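Local coordinates for protein Ufm1-specific protease (Caenorhabditis elegans, PDB 5EJJ) that hydrolyses the peptide bond at the C-terminal glycine of ubiquitin-like Ufm1 as a thiol protease, and is needed to localise a subset of odorant receptors to olfactory cilia, at residues A[9-14]-A[108-113]; A[78-81]-A[86-89]; A[93-98]-A[115-120]; A[296-301]-A[324-329]. All blocks are in the same frame, centred on the assembly; numbering follows the deposited sequence.

Contact 1. Residues A[9-14]-A[108-113]; sequences QAMFQN and SEFLDM
The methyl end of Met11 overlaps one side of the Phe110 ring, a Met-aromatic contact that joins helices 8-19 and 107-113 in the N-terminal MPN region of the protease. Met11 CE lies 3.7 Å from Phe110 CD1 and equally close to CE1, so the methyl group sits beside one ring bond. It comes in at a slant, neither squarely over the face nor in the ring plane. The sulfur stands further back, with Met11 SD 5.2 Å from the centroid of the Phe110 ring and 44° off its normal. Met11 carries CG anti to the backbone N (chi1 176°) and stays extended through chi2, which takes the sulfur well clear of its own helix, and the bend at chi3 (62°) then turns CE onto the ring. The backbones remain well apart, the nearest pair being Phe12 CA and Phe110 CA at 10.3 Å. Long side chains therefore bridge the gap, and no hydrogen bond crosses it. All three touching residues are buried, although the surface they share is small, 104 Å² in sum. Apolar neighbours complete the layer: Met11 rests on Leu95 of strand 94-97 and on Val49 and Phe51 of strand 45-53, while Phe110 also meets Leu95, Leu97 and Met101. Phe12 makes a looser second touch, in which the outer edge of its ring meets not the aromatic ring of Phe110 but the first carbon of that side chain, Phe12 CZ lying 4.4 Å from Phe110 CB.

Contact 2. Residues A[78-81]-A[86-89]; sequences NLNI and QILP
Asn78 carries the polar, more enclosed end of this contact, its amide reaching from strand 74-81 to the backbone of the following loop. Its CG lies between the backbone N and the carbonyl carbon (chi1 48°), which brings the amide across to Leu88. Asn78 ND2 donates to Leu88 O over 3.2 Å in a bent bond, with an N-H...O angle of 141°. The acceptor lies near the amide plane, but the donor stands above the Leu88 carbonyl plane. The same nitrogen packs on Ile87 CG2 at 3.4 Å. Asn78 OD1 is hydrogen-bonded to Thr94 OG1, so one amide ties together strand 74-81, the loop and strand 94-97. These strands are parallel neighbours in the four-stranded mixed sheet of the MPN region, and residues 86-89 lie in the helix-free connection between them. An alanine at Asn78 is likely to leave Leu88 O and Thr94 OG1 without these partners and to open a gap beside Ile87 CG2. Toward the exposed end van der Waals touches take over: the Ile87 CD1 methyl rests against Leu79 O at 3.5 Å and the flat amide of Asn80, 3.8 Å from Asn80 CG. Asn80 OD1 bonds instead to Ser85 OG, while Ile87 and Pro89 are open to solvent.

Contact 3. Residues A[93-98]-A[115-120]; sequences FTLQLT and VMFNNE
Phe93 and Phe117 form a T-shaped pair, the edge of Phe117 directed at a face of Phe93 with the ring planes at 71° and the centroids 4.8 Å apart. Phe117 CZ leads, standing 3.3 Å from Phe93 CE1 and above the rim of that ring, not over its middle. In Phe93, CG lies between the backbone N and the carbonyl carbon (chi1 64°), which brings the ring toward Phe117, and chi2 (81°) turns its face to the incoming edge. Phe117 instead holds CG anti to the carbonyl carbon, and this swings its ring to the Phe93 side with CZ foremost. Leu95 approaches Phe117 differently: its CD2 methyl sits over the face in a CH-pi contact, 3.8 Å from the centroid of the Phe117 ring. The Phe117 ring thus uses its edge for one partner and a face for the other. The contact packs strand 117-119, paired in parallel with strand 4-6, onto the border strand 94-97 of the larger mixed sheet, by side chains alone. Met116, just ahead of strand 117-119, is extended beyond CG and reaches along the cluster until Met116 CE meets Phe93 CB at 3.7 Å. A serine in place of Phe93 would remove the ring and would probably leave the Phe117 edge without the face it points at, opening a gap beside Phe117 CZ. Trp4 of strand 4-6 belongs to the same aromatic cluster, meeting Phe93 edge-to-face and touching the Phe117 ring as well.

Contact 4. Residues A[296-301]-A[324-329]; sequences PGWVSL and KLFNLP
This is an apolar loop-to-loop contact between the loop that precedes strand 302-306 and the segment leaving helix 312-325, within the region matching the N-terminal family of Ufm1-specific protease 2. It has no hydrogen bond across it and buries 186 Å² in sum. Trp298 makes the largest single contribution. Its indole, with CG anti to the carbonyl carbon (chi1 -77°), extends its six-membered ring toward Phe326, and the two aromatic side chains cross at about a right angle. Trp298 CZ2 meets Phe326 O at 3.8 Å, the carbonyl oxygen lying near the indole plane at its edge, while Trp298 CH2 is 4.1 Å from Phe326 CD2. At the pyrrole side Leu328 CD2 lies 4.2 Å from Trp298 NE1, an oblique approach. Nearer the solvent, two proline rings touch, Pro296 CG lying 4.2 Å from Pro329 CD. Phe326 is the first residue to leave helical geometry, and Asn327 folds back with a weak bond from Asn327 ND2 to Lys324 O, 3.1 Å long. The contact is wedged beside the MPN sheet and helices: Phe326 packs on Phe64, Leu65 and Ser68 of helix 59-68, Trp298 meets the ring of His48, Asn327 OD1 bonds to Phe51 N of strand 45-53, and Asn327 and Pro329 lie against helix 8-19.

Contacts 1 and 3 are buried and almost wholly apolar, built from methionine, leucine and aromatic side chains, and they touch one another, for instance where Leu111 CD2 lies 3.7 Å from Phe117 O; strand 94-97 is common ground. Contact 2 is partly exposed and the only one of the four with a hydrogen bond across it; its strand 74-81 pairs with strand 94-97 of contact 3, Asn78 O lying 2.8 Å from Leu95 N. Contact 4, also partly exposed, sits nearer the middle of the molecule, its centre about 17 Å from that of contact 1. The two still meet, where Asn14 packs against Asn327.

Contact 1. Residues A[9-14]-A[108-113]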
loop_
_atom_site.group_PDB
_atom_site.type_symbol
_atom_site.label_atom_id
_atom_site.label_comp_id
_atom_site.label_asym_id
_atom_site.label_seq_id
_atom_site.Cartn_x
_atom_site.Cartn_y
_atom_site.Cartn_z
ATOM N N GLN A 9 12.017 4.277 14.648
ATOM C CA GLN A 9 12.378 3.129 13.809
ATOM C C GLN A 9 12.070 3.458 12.371
ATOM O O GLN A 9 12.922 3.296 11.483
ATOM C CB GLN A 9 11.611 1.850 14.172
ATOM C CG GLN A 9 11.751 1.333 15.610
ATOM C CD GLN A 9 13.173 0.907 15.981
ATOM O OE1 GLN A 9 14.123 1.073 15.189
ATOM N NE2 GLN A 9 13.330 0.361 17.198
ATOM N N ALA A 10 10.839 3.933 12.159
ATOM C CA ALA A 10 10.325 4.253 10.830
ATOM C C ALA A 10 11.274 5.237 10.150
ATOM O O ALA A 10 11.701 5.014 9.013
ATOM C CB ALA A 10 8.954 4.806 10.945
ATOM N N MET A 11 11.639 6.295 10.882
ATOM C CA MET A 11 12.630 7.280 10.436
ATOM C C MET A 11 13.939 6.649 9.997
ATOM O O MET A 11 14.370 6.894 8.881
ATOM C CB MET A 11 12.917 8.294 11.532
ATOM C CG MET A 11 14.010 9.293 11.159
ATOM S SD MET A 11 14.361 10.529 12.451
ATOM C CE MET A 11 14.926 9.498 13.801
ATOM N N PHE A 12 14.564 5.851 10.874
ATOM C CA PHE A 12 15.823 5.156 10.578
ATOM C C PHE A 12 15.714 4.352 9.300
ATOM O O PHE A 12 16.600 4.386 8.439
ATOM C CB PHE A 12 16.197 4.193 11.705
ATOM C CG PHE A 12 16.501 4.868 13.003
ATOM C CD1 PHE A 12 17.104 6.125 13.021
ATOM C CD2 PHE A 12 16.168 4.268 14.201
ATOM C CE1 PHE A 12 17.370 6.775 14.215
ATOM C CE2 PHE A 12 16.430 4.908 15.397
ATOM C CZ PHE A 12 17.036 6.168 15.403
ATOM N N GLN A 13 14.620 3.614 9.181
ATOM C CA GLN A 13 14.382 2.834 7.986
ATOM C C GLN A 13 14.287 3.707 6.740
ATOM O O GLN A 13 14.610 3.269 5.645
ATOM C CB GLN A 13 13.097 2.047 8.134
ATOM C CG GLN A 13 12.814 1.191 6.942
ATOM C CD GLN A 13 13.870 0.152 6.774
ATOM O OE1 GLN A 13 14.373 -0.392 7.760
ATOM N NE2 GLN A 13 14.232 -0.133 5.530
ATOM N N ASN A 14 13.818 4.938 6.883
ATOM C CA ASN A 14 13.736 5.788 5.714
ATOM C C ASN A 14 15.122 6.192 5.263
ATOM O O ASN A 14 15.431 6.115 4.076
ATOM C CB ASN A 14 12.876 7.008 5.980
ATOM C CG ASN A 14 11.409 6.780 5.658
ATOM O OD1 ASN A 14 10.997 5.707 5.202
ATOM N ND2 ASN A 14 10.604 7.806 5.905
ATOM N N SER A 108 18.032 5.172 21.567
ATOM C CA SER A 108 18.889 5.539 22.685
ATOM C C SER A 108 19.510 6.975 22.445
ATOM O O SER A 108 19.246 7.929 23.202
ATOM C CB SER A 108 19.932 4.371 22.946
ATOM O OG SER A 108 19.560 3.021 22.492
ATOM N N GLU A 109 20.270 7.141 21.358
ATOM C CA GLU A 109 20.967 8.405 21.079
ATOM C C GLU A 109 20.051 9.536 20.621
ATOM O O GLU A 109 20.300 10.721 20.918
ATOM C CB GLU A 109 22.038 8.215 19.999
ATOM C CG GLU A 109 23.182 7.269 20.351
ATOM C CD GLU A 109 24.158 7.079 19.181
ATOM O OE1 GLU A 109 24.608 5.926 18.940
ATOM O OE2 GLU A 109 24.466 8.093 18.503
ATOM N N PHE A 110 19.018 9.166 19.857
ATOM C CA PHE A 110 18.063 10.127 19.286
ATOM C C PHE A 110 17.322 10.921 20.366
ATOM O O PHE A 110 17.051 12.110 20.199
ATOM C CB PHE A 110 17.053 9.440 18.349
ATOM C CG PHE A 110 15.918 10.338 17.931
ATOM C CD1 PHE A 110 16.057 11.191 16.846
ATOM C CD2 PHE A 110 14.720 10.353 18.642
ATOM C CE1 PHE A 110 15.020 12.032 16.465
ATOM C CE2 PHE A 110 13.675 11.206 18.268
ATOM C CZ PHE A 110 13.827 12.046 17.181
ATOM N N LEU A 111 16.987 10.266 21.467
ATOM C CA LEU A 111 16.278 10.957 22.521
ATOM C C LEU A 111 17.110 12.020 23.226
ATOM O O LEU A 111 16.556 13.009 23.701
ATOM C CB LEU A 111 15.748 9.962 23.528
ATOM C CG LEU A 111 14.710 9.043 22.902
ATOM C CD1 LEU A 111 14.266 7.998 23.946
ATOM C CD2 LEU A 111 13.522 9.858 22.321
ATOM N N ASP A 112 18.428 11.815 23.293
ATOM C CA ASP A 112 19.337 12.715 24.021
ATOM C C ASP A 112 19.616 13.970 23.228
ATOM O O ASP A 112 19.843 15.050 23.786
ATOM C CB ASP A 112 20.676 12.036 24.280
ATOM C CG ASP A 112 20.561 10.883 25.248
ATOM O OD1 ASP A 112 20.547 9.713 24.777
ATOM O OD2 ASP A 112 20.482 11.155 26.477
ATOM N N MET A 113 19.619 13.806 21.913
ATOM C CA MET A 113 19.858 14.909 21.011
ATOM C C MET A 113 18.596 15.743 20.737
ATOM O O MET A 113 18.688 16.844 20.176
ATOM C CB MET A 113 20.408 14.357 19.710
ATOM C CG MET A 113 21.439 15.224 19.074
ATOM S SD MET A 113 22.982 14.335 19.019
ATOM C CE MET A 113 23.298 14.178 20.786
#

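Contact 2. Residues A[78-81]-A[86-89]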
loop_
_atom_site.group_PDB
_atom_site.type_symbol
_atom_site.label_atom_id
_atom_site.label_comp_id
_atom_site.label_asym_id
_atom_site.label_seq_id
_atom_site.Cartn_x
_atom_site.Cartn_y
_atom_site.Cartn_z
ATOM N N ASN A 78 12.271 20.310 9.839
ATOM C CA ASN A 78 13.320 19.729 8.993
ATOM C C ASN A 78 14.395 19.078 9.852
ATOM O O ASN A 78 14.288 19.012 11.078
ATOM C CB ASN A 78 13.981 20.779 8.097
ATOM C CG ASN A 78 14.391 22.063 8.866
ATOM O OD1 ASN A 78 14.559 22.066 10.099
ATOM N ND2 ASN A 78 14.533 23.164 8.124
ATOM N N LEU A 79 15.450 18.605 9.214
ATOM C CA LEU A 79 16.432 17.862 9.968
ATOM C C LEU A 79 17.838 18.216 9.539
ATOM O O LEU A 79 18.075 18.553 8.381
ATOM C CB LEU A 79 16.165 16.349 9.871
ATOM C CG LEU A 79 16.344 15.676 8.505
ATOM C CD1 LEU A 79 17.742 15.114 8.341
ATOM C CD2 LEU A 79 15.314 14.586 8.304
ATOM N N ASN A 80 18.754 18.141 10.502
ATOM C CA ASN A 80 20.167 18.391 10.278
ATOM C C ASN A 80 21.007 17.202 10.702
ATOM O O ASN A 80 21.021 16.842 11.876
ATOM C CB ASN A 80 20.611 19.598 11.084
ATOM C CG ASN A 80 21.877 20.194 10.552
ATOM O OD1 ASN A 80 22.519 19.610 9.672
ATOM N ND2 ASN A 80 22.250 21.370 11.070
ATOM N N ILE A 81 21.709 16.595 9.755
ATOM C CA ILE A 81 22.555 15.448 10.068
ATOM C C ILE A 81 24.036 15.812 10.233
ATOM O O ILE A 81 24.675 16.304 9.293
ATOM C CB ILE A 81 22.460 14.382 8.987
ATOM C CG1 ILE A 81 21.032 13.878 8.845
ATOM C CG2 ILE A 81 23.382 13.225 9.312
ATOM C CD1 ILE A 81 20.931 12.733 7.847
ATOM N N GLN A 86 22.399 20.762 4.331
ATOM C CA GLN A 86 21.749 22.004 3.934
ATOM C C GLN A 86 20.370 22.150 4.562
ATOM O O GLN A 86 19.612 21.188 4.639
ATOM C CB GLN A 86 21.730 22.145 2.420
ATOM C CG GLN A 86 23.145 22.218 1.859
ATOM C CD GLN A 86 23.224 22.912 0.514
ATOM O OE1 GLN A 86 22.293 23.617 0.109
ATOM N NE2 GLN A 86 24.344 22.718 -0.192
ATOM N N ILE A 87 20.061 23.341 5.056
ATOM C CA ILE A 87 18.799 23.559 5.750
ATOM C C ILE A 87 17.914 24.538 5.004
ATOM O O ILE A 87 18.348 25.629 4.647
ATOM C CB ILE A 87 19.010 24.105 7.171
ATOM C CG1 ILE A 87 19.944 23.196 7.979
ATOM C CG2 ILE A 87 17.669 24.329 7.870
ATOM C CD1 ILE A 87 19.567 21.745 7.974
ATOM N N LEU A 88 16.665 24.143 4.797
ATOM C CA LEU A 88 15.697 24.930 4.052
ATOM C C LEU A 88 14.560 25.296 5.005
ATOM O O LEU A 88 13.720 24.452 5.328
ATOM C CB LEU A 88 15.178 24.068 2.901
ATOM C CG LEU A 88 14.226 24.527 1.803
ATOM C CD1 LEU A 88 12.825 24.953 2.328
ATOM C CD2 LEU A 88 14.891 25.609 0.960
ATOM N N PRO A 89 14.514 26.556 5.458
ATOM C CA PRO A 89 13.474 26.900 6.444
ATOM C C PRO A 89 12.100 26.847 5.797
ATOM O O PRO A 89 11.956 27.360 4.687
ATOM C CB PRO A 89 13.817 28.342 6.827
ATOM C CG PRO A 89 14.499 28.900 5.608
ATOM C CD PRO A 89 15.236 27.740 4.960
#

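Contact 3. Residues A[93-98]-A[115-120]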
loop_
_atom_site.group_PDB
_atom_site.type_symbol
_atom_site.label_atom_id
_atom_site.label_comp_id
_atom_site.label_asym_id
_atom_site.label_seq_id
_atom_site.Cartn_x
_atom_site.Cartn_y
_atom_site.Cartn_z
ATOM N N PHE A 93 10.560 23.244 14.043
ATOM C CA PHE A 93 11.702 22.644 14.754
ATOM C C PHE A 93 12.714 22.030 13.798
ATOM O O PHE A 93 12.445 21.889 12.595
ATOM C CB PHE A 93 11.260 21.595 15.770
ATOM C CG PHE A 93 10.589 20.405 15.157
ATOM C CD1 PHE A 93 11.334 19.382 14.589
ATOM C CD2 PHE A 93 9.201 20.304 15.157
ATOM C CE1 PHE A 93 10.717 18.303 14.014
ATOM C CE2 PHE A 93 8.570 19.213 14.584
ATOM C CZ PHE A 93 9.333 18.211 14.010
ATOM N N THR A 94 13.879 21.665 14.333
ATOM C CA THR A 94 14.843 20.866 13.568
ATOM C C THR A 94 15.311 19.629 14.335
ATOM O O THR A 94 15.745 19.726 15.489
ATOM C CB THR A 94 16.063 21.679 13.100
ATOM O OG1 THR A 94 15.622 22.816 12.342
ATOM C CG2 THR A 94 16.934 20.816 12.214
ATOM N N LEU A 95 15.197 18.461 13.712
ATOM C CA LEU A 95 15.748 17.261 14.324
ATOM C C LEU A 95 17.270 17.335 14.226
ATOM O O LEU A 95 17.830 17.709 13.174
ATOM C CB LEU A 95 15.239 15.987 13.644
ATOM C CG LEU A 95 13.745 15.658 13.672
ATOM C CD1 LEU A 95 13.517 14.353 12.930
ATOM C CD2 LEU A 95 13.236 15.562 15.087
ATOM N N GLN A 96 17.942 16.999 15.324
ATOM C CA GLN A 96 19.391 16.891 15.290
ATOM C C GLN A 96 19.772 15.433 15.157
ATOM O O GLN A 96 19.310 14.589 15.919
ATOM C CB GLN A 96 20.001 17.526 16.528
ATOM C CG GLN A 96 19.679 19.010 16.639
ATOM C CD GLN A 96 20.156 19.794 15.431
ATOM O OE1 GLN A 96 21.166 19.452 14.804
ATOM N NE2 GLN A 96 19.426 20.853 15.093
ATOM N N LEU A 97 20.586 15.131 14.162
ATOM C CA LEU A 97 20.876 13.745 13.835
ATOM C C LEU A 97 22.356 13.533 13.580
ATOM O O LEU A 97 23.070 14.470 13.217
ATOM C CB LEU A 97 20.105 13.327 12.585
ATOM C CG LEU A 97 18.583 13.334 12.592
ATOM C CD1 LEU A 97 18.082 12.717 11.290
ATOM C CD2 LEU A 97 18.043 12.595 13.798
ATOM N N THR A 98 22.811 12.299 13.766
ATOM C CA THR A 98 24.184 11.933 13.465
ATOM C C THR A 98 24.146 10.696 12.585
ATOM O O THR A 98 23.150 9.959 12.592
ATOM C CB THR A 98 24.959 11.584 14.733
ATOM O OG1 THR A 98 24.625 10.250 15.142
ATOM C CG2 THR A 98 24.620 12.561 15.856
ATOM N N VAL A 115 15.342 16.626 22.951
ATOM C CA VAL A 115 14.628 16.498 24.232
ATOM C C VAL A 115 13.096 16.569 24.164
ATOM O O VAL A 115 12.411 15.931 24.973
ATOM C CB VAL A 115 15.169 17.470 25.340
ATOM C CG1 VAL A 115 16.667 17.403 25.418
ATOM C CG2 VAL A 115 14.732 18.882 25.086
ATOM N N MET A 116 12.547 17.325 23.222
ATOM C CA MET A 116 11.100 17.441 23.211
ATOM C C MET A 116 10.391 16.297 22.481
ATOM O O MET A 116 9.166 16.201 22.521
ATOM C CB MET A 116 10.615 18.829 22.771
ATOM C CG MET A 116 10.978 19.272 21.372
ATOM S SD MET A 116 9.983 20.725 20.912
ATOM C CE MET A 116 10.873 21.321 19.467
ATOM N N PHE A 117 11.153 15.389 21.878
ATOM C CA PHE A 117 10.539 14.249 21.197
ATOM C C PHE A 117 10.429 12.983 22.026
ATOM O O PHE A 117 11.277 12.721 22.870
ATOM C CB PHE A 117 11.255 13.962 19.887
ATOM C CG PHE A 117 11.007 15.002 18.865
ATOM C CD1 PHE A 117 11.668 16.218 18.936
ATOM C CD2 PHE A 117 10.067 14.801 17.871
ATOM C CE1 PHE A 117 11.423 17.201 18.016
ATOM C CE2 PHE A 117 9.819 15.787 16.939
ATOM C CZ PHE A 117 10.496 16.991 17.013
ATOM N N ASN A 118 9.375 12.209 21.766
ATOM C CA ASN A 118 9.157 10.905 22.389
ATOM C C ASN A 118 9.000 9.829 21.351
ATOM O O ASN A 118 8.174 9.972 20.477
ATOM C CB ASN A 118 7.871 10.907 23.191
ATOM C CG ASN A 118 8.012 11.583 24.523
ATOM O OD1 ASN A 118 8.441 12.739 24.607
ATOM N ND2 ASN A 118 7.640 10.870 25.589
ATOM N N ASN A 119 9.758 8.740 21.454
ATOM C CA ASN A 119 9.574 7.603 20.547
ATOM C C ASN A 119 8.248 6.854 20.713
ATOM O O ASN A 119 7.794 6.616 21.821
ATOM C CB ASN A 119 10.710 6.600 20.666
ATOM C CG ASN A 119 10.520 5.434 19.730
ATOM O OD1 ASN A 119 10.772 5.541 18.536
ATOM N ND2 ASN A 119 10.027 4.331 20.254
ATOM N N GLU A 120 7.637 6.459 19.611
ATOM C CA GLU A 120 6.331 5.852 19.693
ATOM C C GLU A 120 6.074 5.081 18.427
ATOM O O GLU A 120 6.531 5.474 17.361
ATOM C CB GLU A 120 5.284 6.936 19.874
ATOM C CG GLU A 120 3.947 6.684 19.200
ATOM C CD GLU A 120 2.866 7.627 19.717
ATOM O OE1 GLU A 120 2.724 7.686 20.973
ATOM O OE2 GLU A 120 2.188 8.305 18.880
#

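Contact 4. Residues A[296-301]-A[324-329]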
loop_
_atom_site.group_PDB
_atom_site.type_symbol
_atom_site.label_atom_id
_atom_site.label_comp_id
_atom_site.label_asym_id
_atom_site.label_seq_id
_atom_site.Cartn_x
_atom_site.Cartn_y
_atom_site.Cartn_z
ATOM N N PRO A 296 5.150 0.230 1.839
ATOM C CA PRO A 296 5.535 -0.633 2.961
ATOM C C PRO A 296 6.004 0.209 4.138
ATOM O O PRO A 296 6.868 1.076 3.972
ATOM C CB PRO A 296 6.698 -1.456 2.383
ATOM C CG PRO A 296 7.211 -0.641 1.249
ATOM C CD PRO A 296 5.968 -0.045 0.646
ATOM N N GLY A 297 5.400 -0.015 5.297
ATOM C CA GLY A 297 5.837 0.637 6.511
ATOM C C GLY A 297 4.982 1.818 6.874
ATOM O O GLY A 297 4.826 2.138 8.059
ATOM N N TRP A 298 4.447 2.472 5.845
ATOM C CA TRP A 298 3.657 3.700 6.001
ATOM C C TRP A 298 2.322 3.537 6.746
ATOM O O TRP A 298 1.670 2.502 6.659
ATOM C CB TRP A 298 3.375 4.276 4.628
ATOM C CG TRP A 298 4.509 4.979 4.011
ATOM C CD1 TRP A 298 5.818 4.647 4.076
ATOM C CD2 TRP A 298 4.429 6.170 3.231
ATOM N NE1 TRP A 298 6.575 5.562 3.370
ATOM C CE2 TRP A 298 5.738 6.507 2.846
ATOM C CE3 TRP A 298 3.372 6.986 2.821
ATOM C CZ2 TRP A 298 6.015 7.620 2.080
ATOM C CZ3 TRP A 298 3.649 8.075 2.064
ATOM C CH2 TRP A 298 4.958 8.391 1.698
ATOM N N VAL A 299 1.905 4.566 7.462
ATOM C CA VAL A 299 0.660 4.477 8.211
ATOM C C VAL A 299 -0.306 5.570 7.794
ATOM O O VAL A 299 -1.350 5.760 8.412
ATOM C CB VAL A 299 0.896 4.590 9.710
ATOM C CG1 VAL A 299 1.713 3.453 10.169
ATOM C CG2 VAL A 299 1.608 5.890 10.022
ATOM N N SER A 300 0.050 6.304 6.750
ATOM C CA SER A 300 -0.874 7.207 6.106
ATOM C C SER A 300 -0.590 6.993 4.618
ATOM O O SER A 300 0.518 6.583 4.261
ATOM C CB SER A 300 -0.626 8.645 6.583
ATOM O OG SER A 300 -1.156 9.629 5.693
ATOM N N LEU A 301 -1.588 7.251 3.768
ATOM C CA LEU A 301 -1.516 6.955 2.340
ATOM C C LEU A 301 -0.625 7.923 1.575
ATOM O O LEU A 301 -0.248 8.966 2.098
ATOM C CB LEU A 301 -2.921 6.972 1.748
ATOM C CG LEU A 301 -3.900 5.970 2.369
ATOM C CD1 LEU A 301 -5.331 6.282 1.970
ATOM C CD2 LEU A 301 -3.533 4.549 1.946
ATOM N N LYS A 324 13.227 7.520 -4.529
ATOM C CA LYS A 324 14.204 8.341 -3.821
ATOM C C LYS A 324 13.541 9.480 -3.048
ATOM O O LYS A 324 13.981 9.840 -1.950
ATOM C CB LYS A 324 15.250 8.898 -4.807
ATOM C CG LYS A 324 16.290 7.877 -5.215
ATOM C CD LYS A 324 17.164 8.362 -6.355
ATOM C CE LYS A 324 17.722 7.169 -7.147
ATOM N NZ LYS A 324 18.482 7.593 -8.360
ATOM N N LEU A 325 12.501 10.066 -3.634
ATOM C CA LEU A 325 11.877 11.231 -3.040
ATOM C C LEU A 325 11.109 10.848 -1.790
ATOM O O LEU A 325 11.164 11.561 -0.773
ATOM C CB LEU A 325 10.956 11.909 -4.034
ATOM C CG LEU A 325 11.655 12.709 -5.125
ATOM C CD1 LEU A 325 10.614 13.237 -6.107
ATOM C CD2 LEU A 325 12.441 13.848 -4.503
ATOM N N PHE A 326 10.421 9.708 -1.862
ATOM C CA PHE A 326 9.614 9.223 -0.752
ATOM C C PHE A 326 10.311 8.171 0.110
ATOM O O PHE A 326 9.662 7.475 0.894
ATOM C CB PHE A 326 8.277 8.715 -1.266
ATOM C CG PHE A 326 7.427 9.802 -1.807
ATOM C CD1 PHE A 326 7.112 9.855 -3.154
ATOM C CD2 PHE A 326 6.995 10.824 -0.973
ATOM C CE1 PHE A 326 6.363 10.886 -3.642
ATOM C CE2 PHE A 326 6.246 11.850 -1.455
ATOM C CZ PHE A 326 5.932 11.891 -2.781
ATOM N N ASN A 327 11.636 8.090 -0.031
ATOM C CA ASN A 327 12.481 7.136 0.683
ATOM C C ASN A 327 11.902 5.735 0.655
ATOM O O ASN A 327 11.870 5.058 1.686
ATOM C CB ASN A 327 12.725 7.558 2.126
ATOM C CG ASN A 327 13.456 8.878 2.241
ATOM O OD1 ASN A 327 13.599 9.425 3.334
ATOM N ND2 ASN A 327 13.911 9.409 1.120
ATOM N N LEU A 328 11.409 5.313 -0.505
ATOM C CA LEU A 328 10.959 3.945 -0.660
ATOM C C LEU A 328 12.178 3.044 -0.843
ATOM O O LEU A 328 13.274 3.533 -1.135
ATOM C CB LEU A 328 10.021 3.838 -1.847
ATOM C CG LEU A 328 8.844 4.798 -1.749
ATOM C CD1 LEU A 328 7.886 4.621 -2.938
ATOM C CD2 LEU A 328 8.136 4.595 -0.437
ATOM N N PRO A 329 12.008 1.725 -0.647
ATOM C CA PRO A 329 13.158 0.819 -0.765
ATOM C C PRO A 329 13.348 0.356 -2.206
ATOM O O PRO A 329 12.355 0.204 -2.923
ATOM C CB PRO A 329 12.757 -0.354 0.125
ATOM C CG PRO A 329 11.249 -0.403 0.022
ATOM C CD PRO A 329 10.782 1.017 -0.226
#